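Local coordinates for putative nitrite reductase NADPH (Small subunit) oxidoreductase protein (Vibrio parahaemolyticus RIMD 2210633, PDB 3C0D), which probably serves as the small subunit of an NAD(P)H-dependent nitrite reductase, built on a Rieske-like domain, at residues K8-D13 with N103-L108; D45-G50 with V69-Y74; M16-A21 with Y34-G39; N64-V69 with H77-S82. All coordinates share one frame; numbering follows the deposited sequence.

Interaction 1 of 4, residues K8-D13 with N103-L108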
# COMPACT_ATOMS: atom_id res chain seq x y z
N LYS A 8 -4.72 -15.94 0.04
CA LYS A 8 -5.44 -15.27 -1.04
C LYS A 8 -6.03 -13.97 -0.51
O LYS A 8 -6.71 -13.97 0.52
CB LYS A 8 -6.56 -16.17 -1.59
CG LYS A 8 -6.06 -17.41 -2.33
CD LYS A 8 -7.20 -18.26 -2.86
CE LYS A 8 -6.67 -19.47 -3.62
NZ LYS A 8 -7.73 -20.42 -4.03
N LEU A 9 -5.76 -12.87 -1.21
CA LEU A 9 -6.23 -11.54 -0.82
C LEU A 9 -7.30 -11.03 -1.81
O LEU A 9 -8.43 -10.72 -1.44
CB LEU A 9 -5.04 -10.59 -0.80
CG LEU A 9 -5.13 -9.34 0.07
CD1 LEU A 9 -5.55 -9.71 1.47
CD2 LEU A 9 -3.76 -8.68 0.09
N CYS A 10 -6.90 -10.92 -3.08
CA CYS A 10 -7.81 -10.50 -4.15
C CYS A 10 -7.25 -10.84 -5.53
O CYS A 10 -6.12 -11.32 -5.65
CB CYS A 10 -8.08 -9.00 -4.08
SG CYS A 10 -6.76 -7.94 -4.70
N GLN A 11 -8.05 -10.61 -6.56
CA GLN A 11 -7.68 -10.87 -7.95
C GLN A 11 -7.00 -9.62 -8.48
O GLN A 11 -7.45 -8.51 -8.20
CB GLN A 11 -8.92 -11.13 -8.79
CG GLN A 11 -9.56 -12.47 -8.57
CD GLN A 11 -8.64 -13.60 -8.93
OE1 GLN A 11 -7.91 -14.12 -8.07
NE2 GLN A 11 -8.64 -13.97 -10.20
N LEU A 12 -5.93 -9.78 -9.26
CA LEU A 12 -5.24 -8.61 -9.79
C LEU A 12 -6.18 -7.64 -10.53
O LEU A 12 -6.03 -6.43 -10.40
CB LEU A 12 -4.12 -9.02 -10.74
CG LEU A 12 -3.36 -7.77 -11.20
CD1 LEU A 12 -2.12 -7.55 -10.32
CD2 LEU A 12 -2.96 -7.91 -12.66
N ASP A 13 -7.15 -8.15 -11.30
CA ASP A 13 -8.03 -7.22 -12.00
C ASP A 13 -9.10 -6.57 -11.11
O ASP A 13 -10.06 -5.98 -11.61
CB ASP A 13 -8.66 -7.87 -13.24
CG ASP A 13 -9.20 -9.25 -12.99
OD1 ASP A 13 -8.53 -10.04 -12.30
OD2 ASP A 13 -10.30 -9.53 -13.51
N ASN A 103 -3.05 -14.49 -11.26
CA ASN A 103 -3.64 -13.17 -11.19
C ASN A 103 -4.16 -13.12 -9.76
O ASN A 103 -5.07 -12.38 -9.42
CB ASN A 103 -4.77 -13.00 -12.20
CG ASN A 103 -4.28 -12.50 -13.54
OD1 ASN A 103 -3.52 -11.53 -13.61
ND2 ASN A 103 -4.70 -13.15 -14.61
N GLN A 104 -3.53 -13.95 -8.94
CA GLN A 104 -3.88 -14.08 -7.55
C GLN A 104 -2.96 -13.22 -6.72
O GLN A 104 -1.74 -13.39 -6.74
CB GLN A 104 -3.76 -15.54 -7.10
CG GLN A 104 -4.17 -15.79 -5.68
CD GLN A 104 -5.58 -15.33 -5.41
OE1 GLN A 104 -6.52 -15.74 -6.10
NE2 GLN A 104 -5.74 -14.47 -4.41
N VAL A 105 -3.54 -12.27 -6.00
CA VAL A 105 -2.74 -11.42 -5.14
C VAL A 105 -2.84 -12.00 -3.74
O VAL A 105 -3.93 -12.25 -3.24
CB VAL A 105 -3.25 -9.98 -5.16
CG1 VAL A 105 -2.42 -9.13 -4.23
CG2 VAL A 105 -3.21 -9.45 -6.57
N CYS A 106 -1.69 -12.24 -3.12
CA CYS A 106 -1.67 -12.80 -1.78
C CYS A 106 -0.82 -11.95 -0.86
O CYS A 106 -0.04 -11.11 -1.31
CB CYS A 106 -1.08 -14.22 -1.81
SG CYS A 106 -2.02 -15.47 -2.68
N TYR A 107 -0.96 -12.17 0.43
CA TYR A 107 -0.13 -11.48 1.39
C TYR A 107 0.62 -12.60 2.10
O TYR A 107 0.10 -13.70 2.27
CB TYR A 107 -0.98 -10.64 2.35
CG TYR A 107 -1.80 -11.38 3.35
CD1 TYR A 107 -1.26 -11.78 4.57
CD2 TYR A 107 -3.16 -11.60 3.14
CE1 TYR A 107 -2.06 -12.38 5.57
CE2 TYR A 107 -3.97 -12.19 4.12
CZ TYR A 107 -3.41 -12.58 5.34
OH TYR A 107 -4.23 -13.11 6.31
N LEU A 108 1.86 -12.34 2.50
CA LEU A 108 2.66 -13.36 3.16
C LEU A 108 2.53 -13.28 4.68
O LEU A 108 2.77 -12.23 5.27
CB LEU A 108 4.12 -13.21 2.73
CG LEU A 108 4.31 -13.17 1.20
CD1 LEU A 108 5.74 -12.82 0.84
CD2 LEU A 108 3.91 -14.51 0.61
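The carbonyl oxygen of V105 is gripped by three N-H donors. L9 N reaches V105 O at 2.8 Å, lying in the carbonyl plane, while C10 N makes a longer bond of 3.3 Å to V105 O from a tilted direction. Two successive residues thus face a single one on the partner strand, the signature of a classic beta bulge in an otherwise antiparallel pair. The third donor is the neighbouring amide: Q104 NE2 lies 3.1 Å from V105 O, 52° out of the carbonyl plane and therefore not on a lone pair. Glutamine suits this place, being long and flexible enough to bring its amide back to the carbonyl of the next residue; its chain starts off opposite the backbone N (chi1 -177°) and then bends (chi2 56°). Across that amide, at about a right angle, runs the aliphatic part of K8, with K8 CB 3.4 Å from Q104 NE2.

Beyond the bulge the pairing is regular. V105 N donates to C10 O at 2.8 Å, and L12 N to N103 O at 2.7 Å. C10 and V105 share one face of the sheet, where C10 SG meets V105 CB and V105 meets V98 and V100 of strand 95-100; L12 CB rests 4.3 Å from V105 CG2. At the far end L9 CD1 approaches Y107 CD2 to 3.5 Å, with I25 touching both residues. The bulge keeps both L9 N and C10 N bonded, at the price of crowding three donors on V105 O, which probably polarises that peptide.

Interaction 2 of 4, residues D45-G50 with V69-Y74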
# COMPACT_ATOMS: atom_id res chain seq x y z
N ASP A 45 -3.90 1.92 5.45
CA ASP A 45 -4.80 2.87 4.84
C ASP A 45 -5.00 4.07 5.72
O ASP A 45 -5.28 5.15 5.23
CB ASP A 45 -6.15 2.23 4.54
CG ASP A 45 -7.04 3.13 3.68
OD1 ASP A 45 -6.54 3.66 2.66
OD2 ASP A 45 -8.23 3.30 4.02
N TRP A 46 -4.84 3.88 7.02
CA TRP A 46 -4.98 4.99 7.96
C TRP A 46 -3.79 5.97 7.85
O TRP A 46 -2.63 5.56 7.94
CB TRP A 46 -5.12 4.43 9.38
CG TRP A 46 -5.18 5.44 10.49
CD1 TRP A 46 -4.14 5.90 11.23
CD2 TRP A 46 -6.36 6.08 11.02
NE1 TRP A 46 -4.58 6.78 12.19
CE2 TRP A 46 -5.94 6.90 12.08
CE3 TRP A 46 -7.72 6.02 10.69
CZ2 TRP A 46 -6.84 7.68 12.83
CZ3 TRP A 46 -8.62 6.79 11.43
CH2 TRP A 46 -8.17 7.60 12.49
N ASP A 47 -4.10 7.25 7.62
CA ASP A 47 -3.10 8.31 7.50
C ASP A 47 -2.71 8.78 8.91
O ASP A 47 -3.50 9.41 9.60
CB ASP A 47 -3.70 9.49 6.74
CG ASP A 47 -2.78 10.69 6.69
OD1 ASP A 47 -1.75 10.69 7.41
OD2 ASP A 47 -3.08 11.64 5.95
N PRO A 48 -1.48 8.49 9.33
CA PRO A 48 -0.99 8.88 10.67
C PRO A 48 -0.98 10.38 10.92
O PRO A 48 -0.96 10.82 12.06
CB PRO A 48 0.41 8.29 10.70
CG PRO A 48 0.84 8.43 9.25
CD PRO A 48 -0.39 7.99 8.49
N ILE A 49 -0.97 11.15 9.85
CA ILE A 49 -0.98 12.60 9.94
C ILE A 49 -2.21 13.00 9.15
O ILE A 49 -2.14 13.14 7.91
CB ILE A 49 0.24 13.23 9.22
CG1 ILE A 49 1.53 12.48 9.56
CG2 ILE A 49 0.38 14.69 9.62
CD1 ILE A 49 2.70 12.94 8.74
N GLY A 50 -3.33 13.18 9.82
CA GLY A 50 -4.54 13.54 9.09
C GLY A 50 -5.65 12.80 9.77
O GLY A 50 -6.80 13.24 9.79
N VAL A 69 2.92 7.59 -2.39
CA VAL A 69 1.54 8.05 -2.43
C VAL A 69 1.35 9.27 -1.52
O VAL A 69 1.75 9.27 -0.36
CB VAL A 69 0.57 6.93 -2.00
CG1 VAL A 69 0.99 6.36 -0.67
CG2 VAL A 69 -0.84 7.48 -1.91
N ALA A 70 0.76 10.31 -2.09
CA ALA A 70 0.50 11.55 -1.35
C ALA A 70 -0.83 11.47 -0.58
O ALA A 70 -1.89 11.20 -1.17
CB ALA A 70 0.46 12.73 -2.33
N SER A 71 -0.79 11.69 0.73
CA SER A 71 -2.02 11.64 1.49
C SER A 71 -2.95 12.68 0.88
O SER A 71 -2.52 13.78 0.52
CB SER A 71 -1.78 11.98 2.96
OG SER A 71 -3.02 12.09 3.64
N PRO A 72 -4.24 12.33 0.71
CA PRO A 72 -5.21 13.26 0.13
C PRO A 72 -5.64 14.37 1.10
O PRO A 72 -6.48 15.20 0.76
CB PRO A 72 -6.36 12.36 -0.27
CG PRO A 72 -6.30 11.30 0.76
CD PRO A 72 -4.84 11.00 0.90
N LEU A 73 -5.05 14.39 2.30
CA LEU A 73 -5.39 15.41 3.28
C LEU A 73 -4.32 16.51 3.38
O LEU A 73 -4.43 17.55 2.73
CB LEU A 73 -5.62 14.76 4.66
CG LEU A 73 -6.78 13.75 4.78
CD1 LEU A 73 -6.88 13.24 6.20
CD2 LEU A 73 -8.09 14.39 4.36
N TYR A 74 -3.30 16.28 4.19
CA TYR A 74 -2.23 17.26 4.35
C TYR A 74 -1.05 17.04 3.38
O TYR A 74 0.09 17.45 3.62
CB TYR A 74 -1.76 17.26 5.81
CG TYR A 74 -2.86 17.68 6.76
CD1 TYR A 74 -3.32 18.99 6.77
CD2 TYR A 74 -3.47 16.75 7.61
CE1 TYR A 74 -4.37 19.39 7.61
CE2 TYR A 74 -4.52 17.13 8.46
CZ TYR A 74 -4.97 18.45 8.45
OH TYR A 74 -6.02 18.84 9.26
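Residues 45-50 and 69-74 are two segments that leave their strands and approach without pairing: the CA atoms of D47 and S71 stay 7.0 Å apart, and side chains bridge the gap. In a classical Rieske domain the two loops that meet like this each contribute one cysteine and one histidine to the [2Fe-2S] cluster; judging from sequence and position, D47, I49, S71 and Y74 probably occupy the equivalent places here. The usual ligands are thus missing, and a cluster bound in the usual way is not expected. What joins the loops instead is a polar link. S71 OG donates to D47 OD2 in a bond modelled very short, at 2.4 Å, so that its exact length is doubtful. Both groups stand opposite their own backbone N (chi1 175° for D47, 173° for S71), which turns carboxylate and hydroxyl toward each other. The other carboxylate oxygen serves its own loop: I49 N donates to D47 OD1 at 2.6 Å, from above the carboxylate plane, closing an Asx turn. Aspartate suits this place because its two oxygens can act in two directions, while S71 OG also accepts a weak bond from L73 N at 3.3 Å.

G50 follows the turn with a positive phi (142°) that comes easily to glycine. L73 packs close against it, its CD1 3.6 Å from G50 O. Beside it the Y74 ring presents its edge, with CE2 3.6 Å from G50 CA, close to the ring plane.

Interaction 3 of 4, residues M16-A21 with Y34-G39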
# COMPACT_ATOMS: atom_id res chain seq x y z
N MSE A 16 -7.06 -1.43 -10.00
CA MSE A 16 -6.83 -0.53 -11.12
C MSE A 16 -5.39 -0.04 -10.98
O MSE A 16 -4.91 0.18 -9.88
CB MSE A 16 -7.78 0.66 -11.06
CG MSE A 16 -9.17 0.39 -11.59
SE MSE A 16 -10.24 2.03 -11.60
CE MSE A 16 -9.91 2.61 -13.43
N PRO A 17 -4.69 0.15 -12.12
CA PRO A 17 -3.31 0.62 -12.09
C PRO A 17 -3.12 1.96 -11.40
O PRO A 17 -3.79 2.93 -11.73
CB PRO A 17 -2.94 0.66 -13.56
CG PRO A 17 -3.73 -0.48 -14.12
CD PRO A 17 -5.07 -0.22 -13.49
N PHE A 18 -2.22 1.99 -10.43
CA PHE A 18 -1.90 3.21 -9.69
C PHE A 18 -3.03 3.75 -8.82
O PHE A 18 -2.93 4.87 -8.32
CB PHE A 18 -1.47 4.30 -10.68
CG PHE A 18 -0.29 3.92 -11.53
CD1 PHE A 18 0.97 3.71 -10.94
CD2 PHE A 18 -0.41 3.79 -12.91
CE1 PHE A 18 2.08 3.37 -11.71
CE2 PHE A 18 0.70 3.45 -13.70
CZ PHE A 18 1.94 3.25 -13.09
N ILE A 19 -4.09 2.97 -8.63
CA ILE A 19 -5.22 3.41 -7.84
C ILE A 19 -5.49 2.52 -6.63
O ILE A 19 -5.83 1.34 -6.77
CB ILE A 19 -6.46 3.53 -8.73
CG1 ILE A 19 -6.20 4.63 -9.77
CG2 ILE A 19 -7.69 3.85 -7.89
CD1 ILE A 19 -7.31 4.81 -10.78
N GLY A 20 -5.37 3.10 -5.44
CA GLY A 20 -5.57 2.37 -4.20
C GLY A 20 -6.89 1.67 -3.98
O GLY A 20 -7.95 2.26 -4.19
N ALA A 21 -6.82 0.41 -3.57
CA ALA A 21 -7.99 -0.42 -3.26
C ALA A 21 -7.84 -0.83 -1.81
O ALA A 21 -6.82 -1.39 -1.42
CB ALA A 21 -8.02 -1.65 -4.14
N TYR A 34 -1.43 -1.31 -7.14
CA TYR A 34 -0.85 -2.10 -8.23
C TYR A 34 -0.03 -1.23 -9.18
O TYR A 34 -0.58 -0.35 -9.84
CB TYR A 34 -1.97 -2.82 -8.99
CG TYR A 34 -1.56 -3.42 -10.31
CD1 TYR A 34 -0.40 -4.18 -10.43
CD2 TYR A 34 -2.36 -3.26 -11.44
CE1 TYR A 34 -0.04 -4.78 -11.64
CE2 TYR A 34 -2.01 -3.87 -12.66
CZ TYR A 34 -0.85 -4.63 -12.76
OH TYR A 34 -0.53 -5.28 -13.93
N ILE A 35 1.27 -1.47 -9.24
CA ILE A 35 2.16 -0.72 -10.13
C ILE A 35 2.60 -1.68 -11.23
O ILE A 35 3.41 -2.57 -10.98
CB ILE A 35 3.44 -0.22 -9.41
CG1 ILE A 35 3.08 0.45 -8.08
CG2 ILE A 35 4.17 0.76 -10.29
CD1 ILE A 35 2.19 1.68 -8.24
N PRO A 36 2.08 -1.50 -12.47
CA PRO A 36 2.42 -2.37 -13.61
C PRO A 36 3.88 -2.85 -13.67
O PRO A 36 4.15 -4.05 -13.71
CB PRO A 36 2.04 -1.53 -14.81
CG PRO A 36 0.84 -0.79 -14.31
CD PRO A 36 1.26 -0.36 -12.92
N ASP A 37 4.82 -1.91 -13.67
CA ASP A 37 6.23 -2.28 -13.76
C ASP A 37 6.80 -2.97 -12.50
O ASP A 37 7.72 -3.78 -12.59
CB ASP A 37 7.09 -1.04 -14.07
CG ASP A 37 6.31 0.08 -14.77
OD1 ASP A 37 5.40 0.67 -14.12
OD2 ASP A 37 6.59 0.37 -15.95
N SER A 38 6.21 -2.67 -11.34
CA SER A 38 6.68 -3.19 -10.05
C SER A 38 5.94 -4.34 -9.37
O SER A 38 6.56 -5.14 -8.68
CB SER A 38 6.75 -2.04 -9.03
OG SER A 38 7.65 -1.03 -9.44
N GLY A 39 4.63 -4.41 -9.53
CA GLY A 39 3.88 -5.47 -8.88
C GLY A 39 2.84 -4.83 -7.98
O GLY A 39 2.23 -3.82 -8.37
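F18 and P36 make the tight side of this contact, where P36 CD lies over one face of the phenyl ring. It stands 4.0 Å from the centroid of the F18 ring, a CH-pi contact shifted toward the rim, with F18 CZ 3.7 Å from P36 CD. The F18 side chain crosses I35 at about a right angle, F18 CD1 lying 3.6 Å from I35 CD1. I35 also touches L80 and Y41, so the exposed phenylalanine lies over a buried isoleucine.

Backbone geometry delivers the ring there. M16 to I19 form a type II turn, with proline in the second position, where its fixed phi fits, and F18 in the third at a positive phi of 67°. F18 N then donates to Y34 O at 2.9 Å, nearly straight at 172°.

Contact is looser around P17. Its ring lies side by side with Y34, P17 CG 4.1 Å from Y34 CE2, and P17 CB is equally distant from P36 CG. Selenomethionine M16 turns away, and the contact as a whole lies at the surface. One straight hydrogen bond thus sets the turn against the strand end, while a CH-pi contact and apolar packing do the rest.

Interaction 4 of 4, residues N64-V69 with H77-S82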
# COMPACT_ATOMS: atom_id res chain seq x y z
N ASN A 64 12.07 11.23 -7.22
CA ASN A 64 13.46 10.81 -7.38
C ASN A 64 13.48 9.31 -7.62
O ASN A 64 14.25 8.57 -7.00
CB ASN A 64 14.33 11.22 -6.17
CG ASN A 64 13.93 10.53 -4.87
OD1 ASN A 64 12.90 10.85 -4.26
ND2 ASN A 64 14.75 9.58 -4.44
N GLY A 65 12.60 8.87 -8.52
CA GLY A 65 12.52 7.45 -8.86
C GLY A 65 11.44 6.69 -8.10
O GLY A 65 10.25 6.81 -8.41
N GLU A 66 11.87 5.91 -7.11
CA GLU A 66 10.95 5.12 -6.28
C GLU A 66 9.69 5.92 -5.96
O GLU A 66 9.76 6.99 -5.37
CB GLU A 66 11.67 4.68 -4.99
CG GLU A 66 12.43 5.80 -4.28
CD GLU A 66 11.56 6.56 -3.28
OE1 GLU A 66 11.11 5.93 -2.29
OE2 GLU A 66 11.35 7.77 -3.49
N MSE A 67 8.52 5.40 -6.35
CA MSE A 67 7.31 6.15 -6.11
C MSE A 67 6.57 5.97 -4.82
O MSE A 67 6.60 4.92 -4.19
CB MSE A 67 6.33 6.00 -7.27
CG MSE A 67 5.99 4.62 -7.70
SE MSE A 67 5.16 4.91 -9.42
CE MSE A 67 6.66 4.42 -10.55
N CYS A 68 5.89 7.05 -4.46
CA CYS A 68 5.14 7.15 -3.23
C CYS A 68 3.71 7.63 -3.46
O CYS A 68 3.34 8.02 -4.58
CB CYS A 68 5.86 8.14 -2.30
SG CYS A 68 7.61 8.36 -2.73
N VAL A 69 2.92 7.59 -2.39
CA VAL A 69 1.54 8.05 -2.43
C VAL A 69 1.35 9.27 -1.52
O VAL A 69 1.75 9.27 -0.36
CB VAL A 69 0.57 6.93 -2.00
CG1 VAL A 69 0.99 6.36 -0.67
CG2 VAL A 69 -0.84 7.48 -1.91
N HIS A 77 4.00 12.87 1.49
CA HIS A 77 4.33 11.77 0.59
C HIS A 77 4.85 10.56 1.34
O HIS A 77 5.75 10.66 2.17
CB HIS A 77 5.37 12.22 -0.42
CG HIS A 77 4.85 13.21 -1.42
ND1 HIS A 77 4.08 12.83 -2.50
CD2 HIS A 77 4.94 14.56 -1.48
CE1 HIS A 77 3.72 13.91 -3.18
NE2 HIS A 77 4.22 14.97 -2.58
N PHE A 78 4.28 9.40 1.04
CA PHE A 78 4.70 8.17 1.69
C PHE A 78 5.19 7.12 0.69
O PHE A 78 4.44 6.74 -0.20
CB PHE A 78 3.54 7.57 2.46
CG PHE A 78 3.10 8.39 3.64
CD1 PHE A 78 3.67 8.19 4.89
CD2 PHE A 78 2.06 9.30 3.51
CE1 PHE A 78 3.21 8.89 6.01
CE2 PHE A 78 1.59 10.00 4.63
CZ PHE A 78 2.17 9.79 5.88
N SER A 79 6.43 6.66 0.85
CA SER A 79 7.01 5.64 -0.03
C SER A 79 6.24 4.32 -0.02
O SER A 79 6.11 3.70 1.03
CB SER A 79 8.43 5.32 0.40
OG SER A 79 8.77 4.02 -0.06
N LEU A 80 5.78 3.86 -1.18
CA LEU A 80 5.04 2.59 -1.27
C LEU A 80 5.87 1.36 -0.88
O LEU A 80 5.33 0.34 -0.45
CB LEU A 80 4.47 2.37 -2.68
CG LEU A 80 3.39 3.34 -3.18
CD1 LEU A 80 2.90 2.88 -4.54
CD2 LEU A 80 2.24 3.40 -2.19
N LYS A 81 7.19 1.46 -1.03
CA LYS A 81 8.04 0.33 -0.69
C LYS A 81 8.34 0.21 0.80
O LYS A 81 8.07 -0.82 1.42
CB LYS A 81 9.36 0.39 -1.46
CG LYS A 81 10.26 -0.78 -1.12
CD LYS A 81 9.50 -2.11 -1.29
CE LYS A 81 10.16 -3.27 -0.55
NZ LYS A 81 9.31 -4.51 -0.58
N SER A 82 8.91 1.27 1.37
CA SER A 82 9.27 1.26 2.78
C SER A 82 8.18 1.81 3.68
O SER A 82 8.00 1.33 4.80
CB SER A 82 10.57 2.04 2.99
OG SER A 82 10.51 3.32 2.39
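Strands 67-69 and 77-79 run antiparallel with a strong twist, 128° between their directions, and form a beta hairpin of the small three-stranded sheet in this Rieske-like domain, consistent with the part that carries the cluster in true Rieske proteins. V69 and F78 are a hydrogen-bonded pair: F78 N donates to V69 O at 2.9 Å, and V69 N returns a bond to F78 O, an atom whose position is less certain. C68 and S79 form the adjacent non-hydrogen-bonded pair, their CA atoms only 4.0 Å apart and their side chains diverging. The last bond is longer, L80 N to M67 O at 3.3 Å. There the strand ends, and 80-82 take helical backbone angles.

Branched and bulky apolar residues fill the buried side. V69 CG1 packs 3.6 Å from L80 CD2, the two side chains crossing at about a right angle; F33 of strand 28-35 touches both and so joins the hairpin to the larger sheet. V69 CG1 occupies the cramped site between its backbone N and carbonyl carbon (chi1 52°), from which it also reaches F78 CB at 4.2 Å. F78 leads its ring away from the valine toward M55, C85 and L93.

Serine suits the strand end, since its short hydroxyl can serve the turn that follows. S79 OG and S82 OG are hydrogen-bonded at 3.1 Å, and S79 OG takes a weak bond from K81 N at 3.2 Å.

Interaction 1 joins strands near the two chain ends, and the other three all fall between its segments. Interaction 3 comes next and closes before interactions 2 and 4 begin; those two alternate, sharing V69 and strand 67-70. In space they make a bent chain, 1, 3, 4, 2, with successive centres about 12 to 13 Å apart; L12 meets Y34, I35 meets L80, and F78 packs against P48 and I49. Interactions 1 and 3 lie on the larger sheet, interaction 4 in the smaller one, and interaction 2 connects the loops after strands 39-47 and 67-70. The hairpin and loops matching the cluster-binding part of Rieske proteins are thereby tied to the larger sheet.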